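Local coordinates for protein nucleoporin NUP82 (Saccharomyces cerevisiae, PDB 3PBP) that serves as a structural constituent of the nuclear pore complex, its N-terminal domain including the region that interacts with the nucleoporin NUP116, at residues L350-K355 with F410-E415; N312-V317 with L324-K329; A303-D308 with G371-I376; N379-V384 with A418-I423. The protein carries 1 engineered substitution. All blocks are in the same frame, centred on the assembly; numbering follows the deposited sequence.

Contact 1: L350-K355 with F410-E415; sequences LIERVK and FESKLE
Glu352 reaches from strand 350-355 across to the turn at Phe410-Ser412, and its carboxylate makes the polar part of this surface contact. Glu352 CB starts 3.6 Å from Phe410 O. CG lies beside the same carbonyl oxygen, and Glu352 CD comes within 3.3 Å of Phe410 O, so the aliphatic stem runs along one peptide oxygen before the carboxylate is reached. With CG anti to the backbone N (chi1 152°) and the chain extended beyond it, the carboxylate is delivered to Ser412, which grips both oxygens. Ser412 OG donates to OE1 of Glu352 at 2.5 Å, on the syn side and 22° out of the carboxylate plane. The Ser412 amide donates to the syn lone pair of Glu352 OE2, 3.2 Å from Ser412 N. This two-point hold limits rotation of the carboxylate, and OE2 also rests near Glu411 CA. With Glu352 cut back to an alanine, the amide and hydroxyl of Ser412 would probably lose the acceptor they share, and the loop its polar tie to the strand. Beside the polar pair, the Ile351 and Phe410 side chains cross obliquely, with Ile351 CG2 4.1 Å from Phe410 CB, a looser apolar touch. Ile351 and Glu352 both face Leu326 in a classic beta bulge. Around the pair, helix 387-399 places Trp389 against Ile351, Glu352 and the Phe410 ring, strand 323-329 runs next to 350-355, and strand 380-385 adjoins the chain that leaves Ser412. An aromatic side chain of a second protein chain also meets Phe410.

Contact 2: N312-V317 with L324-K329; sequences NEIVCV and LILLFK
Val315 with Leu327 and Val317 with Ile325 form the hydrogen-bonded pairs of a beta hairpin, with Cys316 and Leu326 as the non-hydrogen-bonded pair between them. The straightest of the four backbone bonds runs from Leu327 N to Val315 O, 2.8 Å with an N-H...O angle of 168°; the return bond from Val315 N is more bent. Packing is closest on the Cys316 side. There SG, anti to the backbone N (chi1 179°), is touched by two leucines of the partner strand from clearly different directions: Leu324 CG is 3.5 Å from Cys316 SG, and Leu326 CD2 is 3.8 Å from the same sulfur. Replacing Leu324 with an alanine would probably open a gap beside that sulfur, leaving Cys316 covered by Leu326 alone across the hairpin. On the other face Val317 CB touches Ile325 CG1 at 3.9 Å, and the Val317 and Leu327 side chains cross obliquely. Toward Glu313 and Lys329 the hairpin loosens: Glu313 OE2 and Lys329 NZ remain 6.5 Å apart, and the Glu313 carboxylate turns instead to the backbone N of Lys189. From strand 313-317, the Glu313 carbonyl oxygen approaches the Phe328 ring. Strand 299-306 flanks the hairpin beyond 313-319 and strand 347-355 beyond 323-329, while Trp389 of helix 387-399 packs on Ile314 and Leu326.

Contact 3: A303-D308 with G371-I376; sequences ATILID and GKLYVI
Ile305 and Ala303 meet Gly371 and Leu373 at a buried blade-to-blade junction of the beta-propeller, where the edge strand 299-306 of one sheet lies against strand 372-376 of the next. The two strands do not pair: their axes stay 7.7 Å apart and run at 149° to each other, so side chains rather than a ladder of backbone bonds fill most of the interval. Ile305 is the centre of it. Ile305 CG2, held anti to the backbone N while CG1 takes the place beside that nitrogen (chi1 -56°), presses on the glycine backbone, 3.6 Å from Gly371 CA, and lies 3.8 Å from Lys372 N. This methyl rests on the main chain of Gly371, which has a positive phi, a conformation easier for glycine than for other residues. The other branch takes another direction, with Ile305 CG1 4.2 Å from Leu373 CB. Farther along, Ala303 CB meets Leu373 CD1 at the same separation, so Leu373 lies over both Ala303 and Ile305. Cys316 touches both Ile305 and Leu373, and Leu363 of strand 362-364 closes on Ala303; these neighbours join the junction to both blades. One polar bond ties the backbones at the end of the contact: Gly371 N donates to Leu306 O at 2.8 Å, nearly straight, with an N-H...O angle of 171°.

Contact 4: N379-V384 with A418-I423; sequences NIIQQV and ATIERI
Asn379 O accepts the shortest polar bond here, from Ile420 N at 2.7 Å, and also meets Thr419 CA in a CA-H...O contact. The amide approaches from above the carbonyl plane, 52° out of it, rather than on a lone pair. This bond sits where strand 380-384 and strand 418-419 form the end of an antiparallel ladder, in the outer part of a four-stranded propeller blade. Ile380 and Thr419 are its non-hydrogen-bonded pair, and Ile381 and Ala418 its hydrogen-bonded pair. Ile381 N gives Ala418 O a 3.0 Å bond, while the return from Ala418 N to Ile381 O is weak at 3.4 Å. Beyond Thr419 the 418-423 segment leaves the strand, yet Ile420 still packs against 379-384. Ile420 CG1 lies between the backbone N and the carbonyl carbon (chi1 59°), which sets that branch 3.5 Å from Asn379 C and leaves CG2 to meet Ile381. The two isoleucines cross at about a right angle, Ile381 CG1 and CD1 both bearing on the Ile420 CG2 methyl. Leu439 of strand 434-440, in a neighbouring part of the fold, packs on Ile381 and Ala418, and Ile376 of strand 372-376 backs Ile420. At the end of the Ile420 side chain, Ile420 CD1 lies 3.9 Å from Ile380 O and 4.1 Å from Ile381 CG1.

The four contacts span two consecutive propeller blades. Contact 2 is a hairpin within the first; contact 4 pairs strands 380-385 and 413-419 within the second; contacts 1 and 3 bridge the two. Contacts 2 and 3 are closest, with centres about 9 Å apart, and contacts 2 and 4 are farthest, about 22 Å. Along the chain contact 2 falls between the segments of contact 3, which in turn alternate with those of contact 1. Strand 413-419 serves contacts 1 and 4, and backbone bonds join 323-329 to 347-355 and 372-376 to 380-385. Contacts 1 and 3 thus join the blades at two of the places where they meet, with contacts 1 and 2 both touched by the other protein chain.

Contact 1: L350-K355 with F410-E415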
loop_
_atom_site.group_PDB
_atom_site.type_symbol
_atom_site.label_atom_id
_atom_site.label_comp_id
_atom_site.label_asym_id
_atom_site.label_seq_id
_atom_site.Cartn_x
_atom_site.Cartn_y
_atom_site.Cartn_z
ATOM N N LEU A 350 12.730 1.094 13.962
ATOM C CA LEU A 350 11.815 1.525 15.025
ATOM C C LEU A 350 12.426 2.651 15.832
ATOM O O LEU A 350 13.529 2.506 16.341
ATOM C CB LEU A 350 11.504 0.376 15.988
ATOM C CG LEU A 350 10.549 0.737 17.131
ATOM C CD1 LEU A 350 9.123 0.383 16.735
ATOM C CD2 LEU A 350 10.923 -0.019 18.376
ATOM N N ILE A 351 11.710 3.765 15.950
ATOM C CA ILE A 351 12.187 4.911 16.723
ATOM C C ILE A 351 11.517 4.947 18.089
ATOM O O ILE A 351 12.142 5.286 19.085
ATOM C CB ILE A 351 11.894 6.236 16.004
ATOM C CG1 ILE A 351 12.796 6.374 14.775
ATOM C CG2 ILE A 351 12.122 7.393 16.945
ATOM C CD1 ILE A 351 12.540 7.627 13.957
ATOM N N GLU A 352 10.238 4.596 18.126
ATOM C CA GLU A 352 9.485 4.582 19.371
ATOM C C GLU A 352 8.192 3.758 19.283
ATOM O O GLU A 352 7.653 3.508 18.200
ATOM C CB GLU A 352 9.140 6.017 19.794
ATOM C CG GLU A 352 7.858 6.107 20.626
ATOM C CD GLU A 352 7.516 7.507 21.069
ATOM O OE1 GLU A 352 7.539 8.419 20.212
ATOM O OE2 GLU A 352 7.214 7.684 22.274
ATOM N N ARG A 353 7.712 3.326 20.442
ATOM C CA ARG A 353 6.467 2.594 20.525
ATOM C C ARG A 353 5.555 3.340 21.521
ATOM O O ARG A 353 5.999 3.776 22.588
ATOM C CB ARG A 353 6.707 1.166 20.995
ATOM C CG ARG A 353 5.446 0.333 20.953
ATOM C CD ARG A 353 5.644 -1.014 21.562
ATOM N NE ARG A 353 4.406 -1.772 21.508
ATOM C CZ ARG A 353 4.228 -2.940 22.115
ATOM N NH1 ARG A 353 5.220 -3.470 22.822
ATOM N NH2 ARG A 353 3.068 -3.577 22.014
ATOM N N VAL A 354 4.286 3.499 21.155
ATOM C CA VAL A 354 3.328 4.198 21.999
ATOM C C VAL A 354 2.144 3.294 22.305
ATOM O O VAL A 354 1.398 2.915 21.398
ATOM C CB VAL A 354 2.813 5.481 21.299
ATOM C CG1 VAL A 354 1.773 6.175 22.161
ATOM C CG2 VAL A 354 3.976 6.416 21.011
ATOM N N LYS A 355 1.981 2.928 23.578
ATOM C CA LYS A 355 0.856 2.085 23.980
ATOM C C LYS A 355 -0.245 2.990 24.514
ATOM O O LYS A 355 -0.073 3.654 25.537
ATOM C CB LYS A 355 1.274 1.091 25.066
ATOM C CG LYS A 355 2.405 0.163 24.667
ATOM C CD LYS A 355 2.730 -0.829 25.779
ATOM C CE LYS A 355 3.970 -1.647 25.438
ATOM N NZ LYS A 355 4.350 -2.594 26.520
ATOM N N PHE A 410 13.371 9.904 22.860
ATOM C CA PHE A 410 12.362 9.775 21.832
ATOM C C PHE A 410 11.012 9.398 22.414
ATOM O O PHE A 410 10.535 8.280 22.257
ATOM C CB PHE A 410 12.845 8.768 20.789
ATOM C CG PHE A 410 14.132 9.179 20.132
ATOM C CD1 PHE A 410 14.161 10.259 19.259
ATOM C CD2 PHE A 410 15.325 8.545 20.441
ATOM C CE1 PHE A 410 15.353 10.705 18.708
ATOM C CE2 PHE A 410 16.523 8.982 19.897
ATOM C CZ PHE A 410 16.536 10.067 19.028
ATOM N N GLU A 411 10.415 10.361 23.106
ATOM C CA GLU A 411 9.104 10.201 23.720
ATOM C C GLU A 411 8.188 11.244 23.101
ATOM O O GLU A 411 8.530 12.423 23.040
ATOM C CB GLU A 411 9.188 10.429 25.225
ATOM C CG GLU A 411 10.135 9.477 25.935
ATOM C CD GLU A 411 10.197 9.708 27.440
ATOM O OE1 GLU A 411 10.751 10.753 27.868
ATOM O OE2 GLU A 411 9.686 8.840 28.189
ATOM N N SER A 412 7.028 10.811 22.633
ATOM C CA SER A 412 6.087 11.725 22.012
ATOM C C SER A 412 5.102 12.233 23.046
ATOM O O SER A 412 4.742 11.513 23.972
ATOM C CB SER A 412 5.329 11.021 20.883
ATOM O OG SER A 412 6.223 10.553 19.891
ATOM N N LYS A 413 4.675 13.483 22.888
ATOM C CA LYS A 413 3.711 14.085 23.798
ATOM C C LYS A 413 2.321 13.611 23.409
ATOM O O LYS A 413 1.834 13.904 22.319
ATOM C CB LYS A 413 3.764 15.608 23.705
ATOM C CG LYS A 413 5.133 16.204 23.955
ATOM C CD LYS A 413 5.184 17.654 23.497
ATOM C CE LYS A 413 6.614 18.172 23.456
ATOM N NZ LYS A 413 6.690 19.483 22.747
ATOM N N LEU A 414 1.688 12.865 24.300
ATOM C CA LEU A 414 0.351 12.363 24.046
ATOM C C LEU A 414 -0.601 13.412 24.601
ATOM O O LEU A 414 -0.291 14.063 25.595
ATOM C CB LEU A 414 0.156 11.028 24.766
ATOM C CG LEU A 414 -1.115 10.261 24.429
ATOM C CD1 LEU A 414 -1.072 9.885 22.965
ATOM C CD2 LEU A 414 -1.220 9.015 25.289
ATOM N N GLU A 415 -1.750 13.597 23.962
ATOM C CA GLU A 415 -2.704 14.586 24.451
ATOM C C GLU A 415 -4.133 14.322 24.019
ATOM O O GLU A 415 -4.409 14.137 22.835
ATOM C CB GLU A 415 -2.299 15.985 24.003
ATOM C CG GLU A 415 -3.149 17.069 24.634
ATOM C CD GLU A 415 -2.606 18.454 24.368
ATOM O OE1 GLU A 415 -2.672 18.911 23.200
ATOM O OE2 GLU A 415 -2.103 19.079 25.330
#

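Contact 2: N312-V317 with L324-K329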
loop_
_atom_site.group_PDB
_atom_site.type_symbol
_atom_site.label_atom_id
_atom_site.label_comp_id
_atom_site.label_asym_id
_atom_site.label_seq_id
_atom_site.Cartn_x
_atom_site.Cartn_y
_atom_site.Cartn_z
ATOM N N ASN A 312 10.882 14.388 4.337
ATOM C CA ASN A 312 11.277 13.484 5.412
ATOM C C ASN A 312 10.019 13.114 6.215
ATOM O O ASN A 312 9.271 13.988 6.665
ATOM C CB ASN A 312 12.347 14.129 6.308
ATOM C CG ASN A 312 13.742 14.122 5.660
ATOM O OD1 ASN A 312 14.230 13.087 5.188
ATOM N ND2 ASN A 312 14.386 15.278 5.647
ATOM N N GLU A 313 9.792 11.811 6.378
ATOM C CA GLU A 313 8.603 11.313 7.067
ATOM C C GLU A 313 8.799 10.166 8.049
ATOM O O GLU A 313 9.852 9.521 8.104
ATOM C CB GLU A 313 7.593 10.838 6.031
ATOM C CG GLU A 313 8.253 9.957 4.991
ATOM C CD GLU A 313 7.273 9.155 4.183
ATOM O OE1 GLU A 313 6.193 9.685 3.867
ATOM O OE2 GLU A 313 7.593 7.992 3.851
ATOM N N ILE A 314 7.738 9.905 8.797
ATOM C CA ILE A 314 7.714 8.840 9.766
ATOM C C ILE A 314 6.526 7.971 9.409
ATOM O O ILE A 314 5.435 8.477 9.144
ATOM C CB ILE A 314 7.551 9.392 11.198
ATOM C CG1 ILE A 314 8.851 10.053 11.643
ATOM C CG2 ILE A 314 7.193 8.270 12.171
ATOM C CD1 ILE A 314 8.710 10.759 12.948
ATOM N N VAL A 315 6.743 6.662 9.380
ATOM C CA VAL A 315 5.672 5.735 9.061
ATOM C C VAL A 315 5.074 5.267 10.370
ATOM O O VAL A 315 5.804 4.841 11.253
ATOM C CB VAL A 315 6.190 4.513 8.287
ATOM C CG1 VAL A 315 5.035 3.575 7.975
ATOM C CG2 VAL A 315 6.874 4.964 7.007
ATOM N N CYS A 316 3.755 5.359 10.509
ATOM C CA CYS A 316 3.113 4.927 11.739
ATOM C C CYS A 316 2.189 3.746 11.492
ATOM O O CYS A 316 1.407 3.754 10.539
ATOM C CB CYS A 316 2.319 6.076 12.365
ATOM S SG CYS A 316 1.457 5.619 13.913
ATOM N N VAL A 317 2.289 2.733 12.354
ATOM C CA VAL A 317 1.459 1.536 12.243
ATOM C C VAL A 317 0.699 1.197 13.537
ATOM O O VAL A 317 1.261 1.249 14.633
ATOM C CB VAL A 317 2.309 0.325 11.838
ATOM C CG1 VAL A 317 1.417 -0.873 11.590
ATOM C CG2 VAL A 317 3.110 0.653 10.588
ATOM N N LEU A 324 1.238 1.574 19.069
ATOM C CA LEU A 324 1.658 2.335 17.898
ATOM C C LEU A 324 3.160 2.229 17.744
ATOM O O LEU A 324 3.880 2.340 18.729
ATOM C CB LEU A 324 1.316 3.804 18.117
ATOM C CG LEU A 324 0.490 4.543 17.085
ATOM C CD1 LEU A 324 -0.812 3.798 16.850
ATOM C CD2 LEU A 324 0.243 5.951 17.587
ATOM N N ILE A 325 3.648 1.998 16.532
ATOM C CA ILE A 325 5.094 1.964 16.348
ATOM C C ILE A 325 5.468 3.018 15.309
ATOM O O ILE A 325 4.957 3.019 14.192
ATOM C CB ILE A 325 5.639 0.558 15.920
ATOM C CG1 ILE A 325 5.135 0.159 14.532
ATOM C CG2 ILE A 325 5.247 -0.467 16.940
ATOM C CD1 ILE A 325 5.841 -1.071 13.952
ATOM N N LEU A 326 6.334 3.939 15.706
ATOM C CA LEU A 326 6.780 5.006 14.830
ATOM C C LEU A 326 8.055 4.521 14.164
ATOM O O LEU A 326 9.043 4.256 14.831
ATOM C CB LEU A 326 7.021 6.272 15.652
ATOM C CG LEU A 326 5.803 6.773 16.445
ATOM C CD1 LEU A 326 6.117 8.122 17.071
ATOM C CD2 LEU A 326 4.594 6.904 15.518
ATOM N N LEU A 327 8.023 4.396 12.843
ATOM C CA LEU A 327 9.157 3.891 12.085
ATOM C C LEU A 327 9.825 4.949 11.218
ATOM O O LEU A 327 9.219 5.957 10.883
ATOM C CB LEU A 327 8.690 2.740 11.201
ATOM C CG LEU A 327 7.778 1.709 11.865
ATOM C CD1 LEU A 327 7.261 0.710 10.815
ATOM C CD2 LEU A 327 8.537 1.017 12.967
ATOM N N PHE A 328 11.078 4.684 10.852
ATOM C CA PHE A 328 11.886 5.567 10.020
ATOM C C PHE A 328 12.631 4.760 8.941
ATOM O O PHE A 328 13.313 3.783 9.250
ATOM C CB PHE A 328 12.892 6.305 10.902
ATOM C CG PHE A 328 13.877 7.134 10.136
ATOM C CD1 PHE A 328 13.485 8.339 9.537
ATOM C CD2 PHE A 328 15.194 6.708 9.999
ATOM C CE1 PHE A 328 14.406 9.109 8.809
ATOM C CE2 PHE A 328 16.113 7.462 9.283
ATOM C CZ PHE A 328 15.722 8.666 8.685
ATOM N N LYS A 329 12.497 5.170 7.680
ATOM C CA LYS A 329 13.153 4.490 6.555
ATOM C C LYS A 329 14.575 5.025 6.342
ATOM O O LYS A 329 14.754 6.135 5.839
ATOM C CB LYS A 329 12.317 4.686 5.293
ATOM C CG LYS A 329 12.936 4.210 4.016
ATOM C CD LYS A 329 11.903 4.325 2.918
ATOM C CE LYS A 329 12.532 4.518 1.546
ATOM N NZ LYS A 329 13.183 5.853 1.346
#

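Contact 3: A303-D308 with G371-I376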
loop_
_atom_site.group_PDB
_atom_site.type_symbol
_atom_site.label_atom_id
_atom_site.label_comp_id
_atom_site.label_asym_id
_atom_site.label_seq_id
_atom_site.Cartn_x
_atom_site.Cartn_y
_atom_site.Cartn_z
ATOM N N ALA A 303 -0.024 5.105 8.594
ATOM C CA ALA A 303 -0.131 6.520 8.302
ATOM C C ALA A 303 1.243 7.072 8.039
ATOM O O ALA A 303 2.243 6.538 8.514
ATOM C CB ALA A 303 -0.758 7.259 9.485
ATOM N N THR A 304 1.284 8.165 7.294
ATOM C CA THR A 304 2.543 8.794 6.977
ATOM C C THR A 304 2.497 10.215 7.503
ATOM O O THR A 304 1.555 10.946 7.237
ATOM C CB THR A 304 2.778 8.751 5.462
ATOM O OG1 THR A 304 3.427 7.520 5.124
ATOM C CG2 THR A 304 3.632 9.888 5.026
ATOM N N ILE A 305 3.510 10.589 8.278
ATOM C CA ILE A 305 3.565 11.920 8.863
ATOM C C ILE A 305 4.811 12.675 8.457
ATOM O O ILE A 305 5.938 12.207 8.634
ATOM C CB ILE A 305 3.537 11.880 10.403
ATOM C CG1 ILE A 305 2.295 11.131 10.880
ATOM C CG2 ILE A 305 3.552 13.296 10.958
ATOM C CD1 ILE A 305 2.418 9.617 10.759
ATOM N N LEU A 306 4.592 13.872 7.940
ATOM C CA LEU A 306 5.671 14.718 7.492
ATOM C C LEU A 306 6.411 15.350 8.679
ATOM O O LEU A 306 5.800 15.856 9.614
ATOM C CB LEU A 306 5.088 15.775 6.557
ATOM C CG LEU A 306 6.057 16.436 5.591
ATOM C CD1 LEU A 306 6.795 15.390 4.789
ATOM C CD2 LEU A 306 5.280 17.343 4.683
ATOM N N ILE A 307 7.737 15.305 8.625
ATOM C CA ILE A 307 8.612 15.839 9.666
ATOM C C ILE A 307 9.170 17.237 9.351
ATOM O O ILE A 307 9.356 18.057 10.247
ATOM C CB ILE A 307 9.775 14.871 9.893
ATOM C CG1 ILE A 307 9.408 13.884 10.982
ATOM C CG2 ILE A 307 11.042 15.602 10.241
ATOM C CD1 ILE A 307 10.521 12.883 11.200
ATOM N N ASP A 308 9.456 17.500 8.082
ATOM C CA ASP A 308 9.966 18.802 7.681
ATOM C C ASP A 308 9.429 19.182 6.305
ATOM O O ASP A 308 8.337 18.761 5.934
ATOM C CB ASP A 308 11.491 18.798 7.661
ATOM C CG ASP A 308 12.062 17.809 6.670
ATOM O OD1 ASP A 308 11.349 17.427 5.718
ATOM O OD2 ASP A 308 13.237 17.426 6.840
ATOM N N GLY A 371 4.777 16.511 12.133
ATOM C CA GLY A 371 4.988 15.662 13.295
ATOM C C GLY A 371 3.854 15.438 14.273
ATOM O O GLY A 371 4.111 15.121 15.435
ATOM N N LYS A 372 2.614 15.599 13.826
ATOM C CA LYS A 372 1.463 15.385 14.697
ATOM C C LYS A 372 0.518 14.388 14.057
ATOM O O LYS A 372 0.245 14.446 12.861
ATOM C CB LYS A 372 0.711 16.689 14.959
ATOM C CG LYS A 372 1.500 17.738 15.727
ATOM C CD LYS A 372 0.645 18.973 15.993
ATOM C CE LYS A 372 1.455 20.105 16.606
ATOM N NZ LYS A 372 0.579 21.289 16.842
ATOM N N LEU A 373 0.001 13.480 14.866
ATOM C CA LEU A 373 -0.892 12.457 14.373
ATOM C C LEU A 373 -2.110 12.342 15.277
ATOM O O LEU A 373 -1.987 12.358 16.496
ATOM C CB LEU A 373 -0.138 11.129 14.333
ATOM C CG LEU A 373 -0.943 9.847 14.195
ATOM C CD1 LEU A 373 -1.493 9.743 12.802
ATOM C CD2 LEU A 373 -0.058 8.663 14.506
ATOM N N TYR A 374 -3.292 12.242 14.681
ATOM C CA TYR A 374 -4.510 12.088 15.461
ATOM C C TYR A 374 -4.877 10.607 15.487
ATOM O O TYR A 374 -4.893 9.938 14.448
ATOM C CB TYR A 374 -5.649 12.913 14.850
ATOM C CG TYR A 374 -5.513 14.400 15.106
ATOM C CD1 TYR A 374 -5.572 14.911 16.403
ATOM C CD2 TYR A 374 -5.263 15.291 14.064
ATOM C CE1 TYR A 374 -5.377 16.266 16.656
ATOM C CE2 TYR A 374 -5.064 16.651 14.305
ATOM C CZ TYR A 374 -5.119 17.132 15.603
ATOM O OH TYR A 374 -4.878 18.469 15.850
ATOM N N VAL A 375 -5.140 10.088 16.680
ATOM C CA VAL A 375 -5.508 8.688 16.817
ATOM C C VAL A 375 -6.903 8.606 17.379
ATOM O O VAL A 375 -7.157 9.040 18.491
ATOM C CB VAL A 375 -4.586 7.935 17.773
ATOM C CG1 VAL A 375 -4.958 6.457 17.768
ATOM C CG2 VAL A 375 -3.133 8.137 17.379
ATOM N N ILE A 376 -7.815 8.052 16.603
ATOM C CA ILE A 376 -9.181 7.922 17.061
ATOM C C ILE A 376 -9.392 6.568 17.715
ATOM O O ILE A 376 -9.461 5.537 17.040
ATOM C CB ILE A 376 -10.169 8.094 15.895
ATOM C CG1 ILE A 376 -10.114 9.542 15.403
ATOM C CG2 ILE A 376 -11.579 7.706 16.332
ATOM C CD1 ILE A 376 -11.112 9.868 14.324
#

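Contact 4: N379-V384 with A418-I423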
loop_
_atom_site.group_PDB
_atom_site.type_symbol
_atom_site.label_atom_id
_atom_site.label_comp_id
_atom_site.label_asym_id
_atom_site.label_seq_id
_atom_site.Cartn_x
_atom_site.Cartn_y
_atom_site.Cartn_z
ATOM N N ASN A 379 -13.544 6.357 22.299
ATOM C CA ASN A 379 -14.331 7.514 22.698
ATOM C C ASN A 379 -13.459 8.740 22.827
ATOM O O ASN A 379 -13.916 9.795 23.272
ATOM C CB ASN A 379 -15.034 7.242 24.023
ATOM C CG ASN A 379 -15.937 6.040 23.952
ATOM O OD1 ASN A 379 -16.840 5.977 23.111
ATOM N ND2 ASN A 379 -15.701 5.070 24.830
ATOM N N ILE A 380 -12.199 8.595 22.439
ATOM C CA ILE A 380 -11.268 9.704 22.508
ATOM C C ILE A 380 -10.625 9.954 21.165
ATOM O O ILE A 380 -10.618 9.091 20.287
ATOM C CB ILE A 380 -10.115 9.438 23.503
ATOM C CG1 ILE A 380 -10.654 9.310 24.923
ATOM C CG2 ILE A 380 -9.100 10.583 23.458
ATOM C CD1 ILE A 380 -9.560 9.303 25.977
ATOM N N ILE A 381 -10.115 11.168 21.012
ATOM C CA ILE A 381 -9.378 11.556 19.832
ATOM C C ILE A 381 -8.152 12.077 20.532
ATOM O O ILE A 381 -8.209 13.105 21.202
ATOM C CB ILE A 381 -10.014 12.720 19.050
ATOM C CG1 ILE A 381 -11.363 12.305 18.478
ATOM C CG2 ILE A 381 -9.098 13.130 17.906
ATOM C CD1 ILE A 381 -12.039 13.419 17.714
ATOM N N GLN A 382 -7.061 11.336 20.437
ATOM C CA GLN A 382 -5.824 11.756 21.067
ATOM C C GLN A 382 -4.917 12.288 19.976
ATOM O O GLN A 382 -5.132 12.028 18.789
ATOM C CB GLN A 382 -5.158 10.575 21.778
ATOM C CG GLN A 382 -5.797 10.198 23.102
ATOM C CD GLN A 382 -5.199 8.944 23.696
ATOM O OE1 GLN A 382 -5.530 7.835 23.290
ATOM N NE2 GLN A 382 -4.298 9.115 24.656
ATOM N N GLN A 383 -3.918 13.058 20.375
ATOM C CA GLN A 383 -2.971 13.594 19.418
ATOM C C GLN A 383 -1.558 13.281 19.867
ATOM O O GLN A 383 -1.100 13.768 20.899
ATOM C CB GLN A 383 -3.109 15.105 19.265
ATOM C CG GLN A 383 -2.194 15.645 18.172
ATOM C CD GLN A 383 -1.912 17.121 18.297
ATOM O OE1 GLN A 383 -2.416 17.940 17.517
ATOM N NE2 GLN A 383 -1.097 17.476 19.283
ATOM N N VAL A 384 -0.880 12.448 19.092
ATOM C CA VAL A 384 0.489 12.090 19.383
ATOM C C VAL A 384 1.329 13.186 18.739
ATOM O O VAL A 384 1.196 13.456 17.549
ATOM C CB VAL A 384 0.831 10.730 18.768
ATOM C CG1 VAL A 384 2.241 10.337 19.129
ATOM C CG2 VAL A 384 -0.146 9.696 19.256
ATOM N N ALA A 418 -10.358 15.338 22.508
ATOM C CA ALA A 418 -11.767 15.432 22.834
ATOM C C ALA A 418 -12.410 14.072 22.972
ATOM O O ALA A 418 -11.845 13.063 22.561
ATOM C CB ALA A 418 -12.486 16.226 21.765
ATOM N N THR A 419 -13.601 14.057 23.558
ATOM C CA THR A 419 -14.343 12.824 23.746
ATOM C C THR A 419 -15.356 12.723 22.629
ATOM O O THR A 419 -16.122 13.654 22.395
ATOM C CB THR A 419 -15.084 12.806 25.097
ATOM O OG1 THR A 419 -14.128 12.842 26.168
ATOM C CG2 THR A 419 -15.947 11.550 25.213
ATOM N N ILE A 420 -15.346 11.595 21.936
ATOM C CA ILE A 420 -16.260 11.368 20.827
ATOM C C ILE A 420 -17.164 10.187 21.119
ATOM O O ILE A 420 -17.056 9.550 22.166
ATOM C CB ILE A 420 -15.504 11.053 19.531
ATOM C CG1 ILE A 420 -14.638 9.810 19.745
ATOM C CG2 ILE A 420 -14.670 12.242 19.117
ATOM C CD1 ILE A 420 -14.048 9.235 18.487
ATOM N N GLU A 421 -18.043 9.894 20.168
ATOM C CA GLU A 421 -18.972 8.791 20.299
ATOM C C GLU A 421 -19.044 8.042 18.988
ATOM O O GLU A 421 -19.241 6.831 18.958
ATOM C CB GLU A 421 -20.360 9.312 20.674
ATOM C CG GLU A 421 -20.699 9.139 22.143
ATOM C CD GLU A 421 -21.925 9.932 22.559
ATOM O OE1 GLU A 421 -22.983 9.786 21.908
ATOM O OE2 GLU A 421 -21.828 10.702 23.541
ATOM N N ARG A 422 -18.883 8.778 17.900
ATOM C CA ARG A 422 -18.935 8.203 16.561
ATOM C C ARG A 422 -17.697 8.739 15.849
ATOM O O ARG A 422 -17.578 9.958 15.695
ATOM C CB ARG A 422 -20.192 8.700 15.838
ATOM C CG ARG A 422 -21.470 8.648 16.667
ATOM C CD ARG A 422 -22.138 7.306 16.519
ATOM N NE ARG A 422 -22.330 6.980 15.109
ATOM C CZ ARG A 422 -22.947 5.889 14.669
ATOM N NH1 ARG A 422 -23.441 5.006 15.530
ATOM N NH2 ARG A 422 -23.063 5.676 13.363
ATOM N N ILE A 423 -16.782 7.857 15.430
ATOM C CA ILE A 423 -15.563 8.296 14.733
ATOM C C ILE A 423 -15.852 9.561 13.929
ATOM O O ILE A 423 -16.341 9.497 12.796
ATOM C CB ILE A 423 -15.047 7.233 13.761
ATOM C CG1 ILE A 423 -14.743 5.935 14.517
ATOM C CG2 ILE A 423 -13.801 7.753 13.049
ATOM C CD1 ILE A 423 -14.265 4.802 13.608
#